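Local coordinates for Myo-inositol-1-phosphate synthase-related protein (Thermotoga maritima MSB8, PDB 3CIN) that is of unassigned function but belongs to the myo-inositol-1-phosphate synthase family and binds nicotinamide-adenine-dinucleotide, probably through a Rossmann-type fold, at residues Ser117-Leu120 with Lys121-Val124; Leu233-Leu236 with Ala237-Arg241. All blocks are in the same frame, centred on the assembly; numbering follows the deposited sequence. Where two conformers were deposited one is given.

Both contacts are local and mark the two kinds of helix end. Neither closes a loop, since its two segments follow one another without a gap. From the N terminus, contact 1 comes first, where the loop after strand 96-97 turns into helix 120-134. There a capping box starts the helix. The chain then adds strands 138-141, 189-193 and 214-217 to the parallel sheet; its last strand, 353-354, comes after contact 2. Contact 2 ends helix 225-238, where a Schellman motif leads into strand 242-252 of the mixed sheet. The contacts neither nest nor cross. The centres of contact 1 and contact 2 are about 51 Å apart. Contact 1 touches no other subunit, while contact 2 packs against one.

Contact 1: residues Ser117-Leu120 with Lys121-Val124; sequences SMTL and KEAV
A capping box between Thr119 and Glu122 starts helix 120-134. Thr119 is the N-cap, and its OG1 accepts the amide N of Glu122 at 3.2 Å. In return Glu122 OE1 accepts the backbone N of Thr119 at 2.9 Å. This bond is nearly straight, at 163°, and uses the anti lone pair of OE1, the one turned away from OE2. The threonine hydroxyl sits between its own backbone N and carbonyl carbon (chi1 64°), which turns OG1 toward Glu122 N. The two side chains cross obliquely, with Glu122 CG 3.2 Å from Thr119 OG1. The two reciprocal bonds tie the side chain of each residue to the backbone of the other.

The first regular helix bonds start from the same residues. Ala123 N reaches Thr119 O at 2.8 Å, and Val124 N reaches Leu120 O at the same distance. Outside the box, Leu120 N is bonded to Asn164 OD1 and Lys121 NZ makes a salt bridge with Glu162. Val124 touches helix 171-186. Met118 crosses Glu122 at a slant. Its chain bends at the sulfur (chi3 77°), its CB is 3.3 Å from Glu122 OE1, and its SD rests 3.6 Å from Ala123 CA.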
ATOM      1  N   SER A 117     -19.316 -33.045  34.515  1.00 39.30           N
ATOM      2  CA  SER A 117     -19.993 -34.106  35.254  1.00 38.84           C
ATOM      3  C   SER A 117     -19.180 -35.383  35.387  1.00 39.05           C
ATOM      4  O   SER A 117     -19.701 -36.406  35.870  1.00 38.36           O
ATOM      5  CB  SER A 117     -21.299 -34.423  34.543  1.00 39.91           C
ATOM      6  OG  SER A 117     -21.047 -35.063  33.301  1.00 48.40           O
ATOM      7  N   MET A 118     -17.923 -35.356  34.944  1.00 36.75           N
ATOM      8  CA  MET A 118     -17.086 -36.561  34.940  1.00 35.91           C
ATOM      9  C   MET A 118     -15.617 -36.173  34.834  1.00 35.01           C
ATOM     10  O   MET A 118     -15.294 -35.021  34.543  1.00 34.42           O
ATOM     11  CB  MET A 118     -17.519 -37.548  33.832  1.00 37.28           C
ATOM     12  CG  MET A 118     -17.299 -37.086  32.408  1.00 36.65           C
ATOM     13  SD  MET A 118     -18.030 -38.144  31.130  1.00 38.66           S
ATOM     14  CE  MET A 118     -19.755 -37.682  31.231  1.00 43.87           C
ATOM     15  N   THR A 119     -14.718 -37.111  35.139  1.00 33.05           N
ATOM     16  CA  THR A 119     -13.287 -36.845  34.973  1.00 32.94           C
ATOM     17  C   THR A 119     -12.875 -36.766  33.495  1.00 30.06           C
ATOM     18  O   THR A 119     -13.591 -37.225  32.615  1.00 30.08           O
ATOM     19  CB  THR A 119     -12.476 -37.947  35.640  1.00 33.54           C
ATOM     20  OG1 THR A 119     -12.724 -39.197  34.964  1.00 34.20           O
ATOM     21  CG2 THR A 119     -12.897 -38.050  37.133  1.00 31.78           C
ATOM     22  N   LEU A 120     -11.678 -36.227  33.229  1.00 31.35           N
ATOM     23  CA  LEU A 120     -11.197 -36.183  31.845  1.00 32.44           C
ATOM     24  C   LEU A 120     -11.109 -37.607  31.238  1.00 31.89           C
ATOM     25  O   LEU A 120     -11.441 -37.850  30.068  1.00 29.06           O
ATOM     26  CB  LEU A 120      -9.833 -35.506  31.775  1.00 32.08           C
ATOM     27  CG  LEU A 120      -9.946 -33.969  31.854  1.00 32.20           C
ATOM     28  CD1 LEU A 120      -8.563 -33.336  31.939  1.00 36.61           C
ATOM     29  CD2 LEU A 120     -10.781 -33.385  30.715  1.00 32.67           C
ATOM     30  N   LYS A 121     -10.647 -38.553  32.044  1.00 32.54           N
ATOM     31  CA  LYS A 121     -10.492 -39.916  31.565  1.00 34.35           C
ATOM     32  C   LYS A 121     -11.853 -40.485  31.165  1.00 34.20           C
ATOM     33  O   LYS A 121     -11.984 -41.176  30.153  1.00 35.72           O
ATOM     34  CB  LYS A 121      -9.837 -40.782  32.639  1.00 35.94           C
ATOM     35  CG  LYS A 121      -9.469 -42.175  32.182  1.00 43.27           C
ATOM     36  CD  LYS A 121      -8.549 -42.879  33.234  1.00 39.78           C
ATOM     37  CE  LYS A 121      -7.966 -44.208  32.721  1.00 47.37           C
ATOM     38  NZ  LYS A 121      -7.006 -44.923  33.708  1.00 42.55           N
ATOM     39  N   GLU A 122     -12.854 -40.220  31.984  1.00 32.78           N
ATOM     40  CA  GLU A 122     -14.221 -40.619  31.661  1.00 33.79           C
ATOM     41  C   GLU A 122     -14.795 -39.928  30.434  1.00 32.62           C
ATOM     42  O   GLU A 122     -15.501 -40.568  29.627  1.00 30.75           O
ATOM     43  CB  GLU A 122     -15.145 -40.338  32.845  1.00 33.01           C
ATOM     44  CG  GLU A 122     -14.910 -41.320  33.995  1.00 35.24           C
ATOM     45  CD  GLU A 122     -15.636 -40.980  35.280  1.00 39.50           C
ATOM     46  OE1 GLU A 122     -15.791 -39.768  35.620  1.00 42.35           O
ATOM     47  OE2 GLU A 122     -16.027 -41.968  35.985  1.00 49.89           O
ATOM     48  N   ALA A 123     -14.533 -38.618  30.331  1.00 31.89           N
ATOM     49  CA  ALA A 123     -14.989 -37.788  29.200  1.00 31.75           C
ATOM     50  C   ALA A 123     -14.391 -38.320  27.881  1.00 29.14           C
ATOM     51  O   ALA A 123     -15.097 -38.480  26.865  1.00 30.56           O
ATOM     52  CB  ALA A 123     -14.626 -36.312  29.449  1.00 29.67           C
ATOM     53  N   VAL A 124     -13.110 -38.660  27.913  1.00 30.06           N
ATOM     54  CA  VAL A 124     -12.458 -39.274  26.765  1.00 30.91           C
ATOM     55  C   VAL A 124     -13.120 -40.598  26.358  1.00 31.81           C
ATOM     56  O   VAL A 124     -13.443 -40.802  25.182  1.00 31.13           O
ATOM     57  CB  VAL A 124     -10.975 -39.499  27.047  1.00 30.85           C
ATOM     58  CG1 VAL A 124     -10.348 -40.441  26.015  1.00 31.62           C
ATOM     59  CG2 VAL A 124     -10.238 -38.145  27.060  1.00 29.31           C
TER

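Contact 2: residues Leu233-Leu236 with Ala237-Arg241; sequences LSHL and AQRNR
Leu236 O accepts Arg241 N at 3.0 Å, and this six-residue span belongs to the Schellman motif that ends helix 225-238. Inside it, Asn240 N is bonded to Ala237 O at 2.9 Å. Asn240 is the C-prime residue, and its positive phi (55°) turns the chain out of the helix. The last regular turn is held by Ala237 N on Leu233 O and Gln238 N on Ser234 O. Arg239 N makes weak bonds to His235 O and to Leu236 O, as the helix gives way to the turn.

His235 and Arg239 were each modelled in two conformers, and the contacts of their side chains given next hold for one of them. Four residues after His235, Arg239 lays its guanidinium flat on the imidazole. The centres of the His235 ring and the Arg239 guanidinium are 3.7 Å apart and the planes differ by 19°. His235 NE2 lies over the centre of the guanidinium, with Arg239 CZ 3.3 Å away. The arginine chain bends at chi2 (131°), which folds it back over the ring. Its CD adds a CH-pi contact over the ring, 4.2 Å from the centroid. In this conformer the His235 ring also meets Phe228 of the second subunit, and Arg239 packs on Arg376 of that subunit.

Farther out, the helix packs on its own chain. Leu233 and Leu236 touch Val243 and Ile308 of the mixed sheet. Leu233 also touches helix 276-281, as does Ala237 through Leu281. Arg241 touches Tyr310 of the sheet and Ala331 of the second subunit. Its extended chain crosses Leu236 at about a right angle. Leu236 CD2 meets the edge of the Arg241 guanidinium near its plane, and lies 3.7 Å from Arg241 CD.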
ATOM      1  N   LEU A 233       9.854 -13.655   1.302  1.00 29.94           N
ATOM      2  CA  LEU A 233      11.178 -14.013   1.823  1.00 29.76           C
ATOM      3  C   LEU A 233      11.886 -15.056   0.924  1.00 30.32           C
ATOM      4  O   LEU A 233      13.112 -14.991   0.735  1.00 29.46           O
ATOM      5  CB  LEU A 233      11.073 -14.520   3.253  1.00 30.77           C
ATOM      6  CG  LEU A 233      10.613 -13.405   4.238  1.00 30.47           C
ATOM      7  CD1 LEU A 233      10.503 -14.026   5.648  1.00 35.90           C
ATOM      8  CD2 LEU A 233      11.511 -12.144   4.234  1.00 29.75           C
ATOM      9  N   SER A 234      11.120 -16.011   0.406  1.00 29.88           N
ATOM     10  CA  SER A 234      11.689 -17.049  -0.441  1.00 29.68           C
ATOM     11  C   SER A 234      12.315 -16.417  -1.689  1.00 28.55           C
ATOM     12  O   SER A 234      13.427 -16.778  -2.068  1.00 33.68           O
ATOM     13  CB  SER A 234      10.655 -18.105  -0.814  1.00 31.34           C
ATOM     14  OG  SER A 234      10.221 -18.837   0.355  1.00 35.60           O
ATOM     15  N   HIS A 235      11.602 -15.493  -2.324  1.00 28.96           N
ATOM     16  CA  HIS A 235      12.042 -14.660  -3.485  0.50 29.49           C
ATOM     17  C   HIS A 235      13.351 -13.958  -3.182  1.00 31.42           C
ATOM     18  O   HIS A 235      14.319 -13.945  -3.941  1.00 32.77           O
ATOM     19  CB  HIS A 235      10.950 -13.569  -3.761  0.50 30.64           C
ATOM     20  CG  HIS A 235      11.021 -12.927  -5.125  0.50 36.14           C
ATOM     21  ND1 HIS A 235      11.378 -11.609  -5.327  0.50 41.67           N
ATOM     22  CD2 HIS A 235      10.755 -13.431  -6.353  0.50 38.19           C
ATOM     23  CE1 HIS A 235      11.335 -11.333  -6.623  0.50 27.20           C
ATOM     24  NE2 HIS A 235      10.964 -12.424  -7.265  0.50 42.05           N
ATOM     25  N   LEU A 236      13.345 -13.259  -2.056  1.00 29.74           N
ATOM     26  CA  LEU A 236      14.531 -12.534  -1.683  1.00 26.58           C
ATOM     27  C   LEU A 236      15.731 -13.389  -1.412  1.00 27.44           C
ATOM     28  O   LEU A 236      16.822 -13.000  -1.783  1.00 29.33           O
ATOM     29  CB  LEU A 236      14.255 -11.648  -0.466  1.00 28.22           C
ATOM     30  CG  LEU A 236      13.139 -10.621  -0.750  1.00 27.61           C
ATOM     31  CD1 LEU A 236      12.778  -9.909   0.603  1.00 28.26           C
ATOM     32  CD2 LEU A 236      13.473  -9.672  -1.884  1.00 32.53           C
ATOM     33  N   ALA A 237      15.522 -14.510  -0.707  1.00 28.30           N
ATOM     34  CA  ALA A 237      16.596 -15.502  -0.414  1.00 29.06           C
ATOM     35  C   ALA A 237      17.284 -15.984  -1.707  1.00 29.35           C
ATOM     36  O   ALA A 237      18.509 -15.986  -1.804  1.00 29.99           O
ATOM     37  CB  ALA A 237      16.012 -16.709   0.326  1.00 29.02           C
ATOM     38  N   GLN A 238      16.472 -16.331  -2.707  1.00 31.94           N
ATOM     39  CA  GLN A 238      16.970 -16.760  -4.025  1.00 31.48           C
ATOM     40  C   GLN A 238      17.940 -15.823  -4.696  1.00 30.35           C
ATOM     41  O   GLN A 238      18.897 -16.258  -5.341  1.00 30.98           O
ATOM     42  CB  GLN A 238      15.789 -16.932  -4.993  1.00 31.30           C
ATOM     43  CG  GLN A 238      15.050 -18.079  -4.669  1.00 37.36           C
ATOM     44  CD  GLN A 238      14.209 -18.559  -5.764  1.00 40.83           C
ATOM     45  OE1 GLN A 238      13.659 -17.778  -6.611  1.00 37.24           O
ATOM     46  NE2 GLN A 238      14.034 -19.869  -5.760  1.00 48.15           N
ATOM     47  N   ARG A 239      17.691 -14.533  -4.521  1.00 27.33           N
ATOM     48  CA  ARG A 239      18.453 -13.467  -5.117  1.00 29.72           C
ATOM     49  C   ARG A 239      19.556 -12.970  -4.213  1.00 24.75           C
ATOM     50  O   ARG A 239      20.258 -12.042  -4.560  1.00 27.21           O
ATOM     51  CB  ARG A 239      17.522 -12.326  -5.503  1.00 32.18           C
ATOM     52  CG  ARG A 239      16.692 -12.647  -6.744  0.70 35.92           C
ATOM     53  CD  ARG A 239      15.235 -12.370  -6.593  0.70 43.78           C
ATOM     54  NE  ARG A 239      14.598 -12.659  -7.877  0.70 42.77           N
ATOM     55  CZ  ARG A 239      13.842 -13.720  -8.186  0.70 46.04           C
ATOM     56  NH1 ARG A 239      13.498 -14.654  -7.340  0.70 24.91           N
ATOM     57  NH2 ARG A 239      13.379 -13.818  -9.408  0.70 58.28           N
ATOM     58  N   ASN A 240      19.742 -13.669  -3.077  1.00 26.88           N
ATOM     59  CA  ASN A 240      20.776 -13.318  -2.084  1.00 26.32           C
ATOM     60  C   ASN A 240      20.623 -11.891  -1.633  1.00 27.60           C
ATOM     61  O   ASN A 240      21.595 -11.143  -1.505  1.00 30.22           O
ATOM     62  CB  ASN A 240      22.170 -13.535  -2.673  1.00 28.13           C
ATOM     63  CG  ASN A 240      23.244 -13.552  -1.618  1.00 30.08           C
ATOM     64  OD1 ASN A 240      22.943 -13.861  -0.459  1.00 29.90           O
ATOM     65  ND2 ASN A 240      24.470 -13.221  -1.986  1.00 28.99           N
ATOM     66  N   ARG A 241      19.375 -11.469  -1.444  1.00 26.63           N
ATOM     67  CA  ARG A 241      19.102 -10.131  -0.950  1.00 25.18           C
ATOM     68  C   ARG A 241      19.026 -10.180   0.581  1.00 29.91           C
ATOM     69  O   ARG A 241      18.277 -10.989   1.104  1.00 34.60           O
ATOM     70  CB  ARG A 241      17.778  -9.630  -1.540  1.00 28.98           C
ATOM     71  CG  ARG A 241      17.972  -9.308  -3.013  1.00 28.37           C
ATOM     72  CD  ARG A 241      16.645  -9.025  -3.671  1.00 39.73           C
ATOM     73  NE  ARG A 241      16.846  -8.473  -5.007  1.00 33.77           N
ATOM     74  CZ  ARG A 241      15.839  -8.171  -5.835  1.00 50.73           C
ATOM     75  NH1 ARG A 241      14.569  -8.406  -5.497  1.00 43.20           N
ATOM     76  NH2 ARG A 241      16.108  -7.662  -7.025  1.00 53.69           N
TER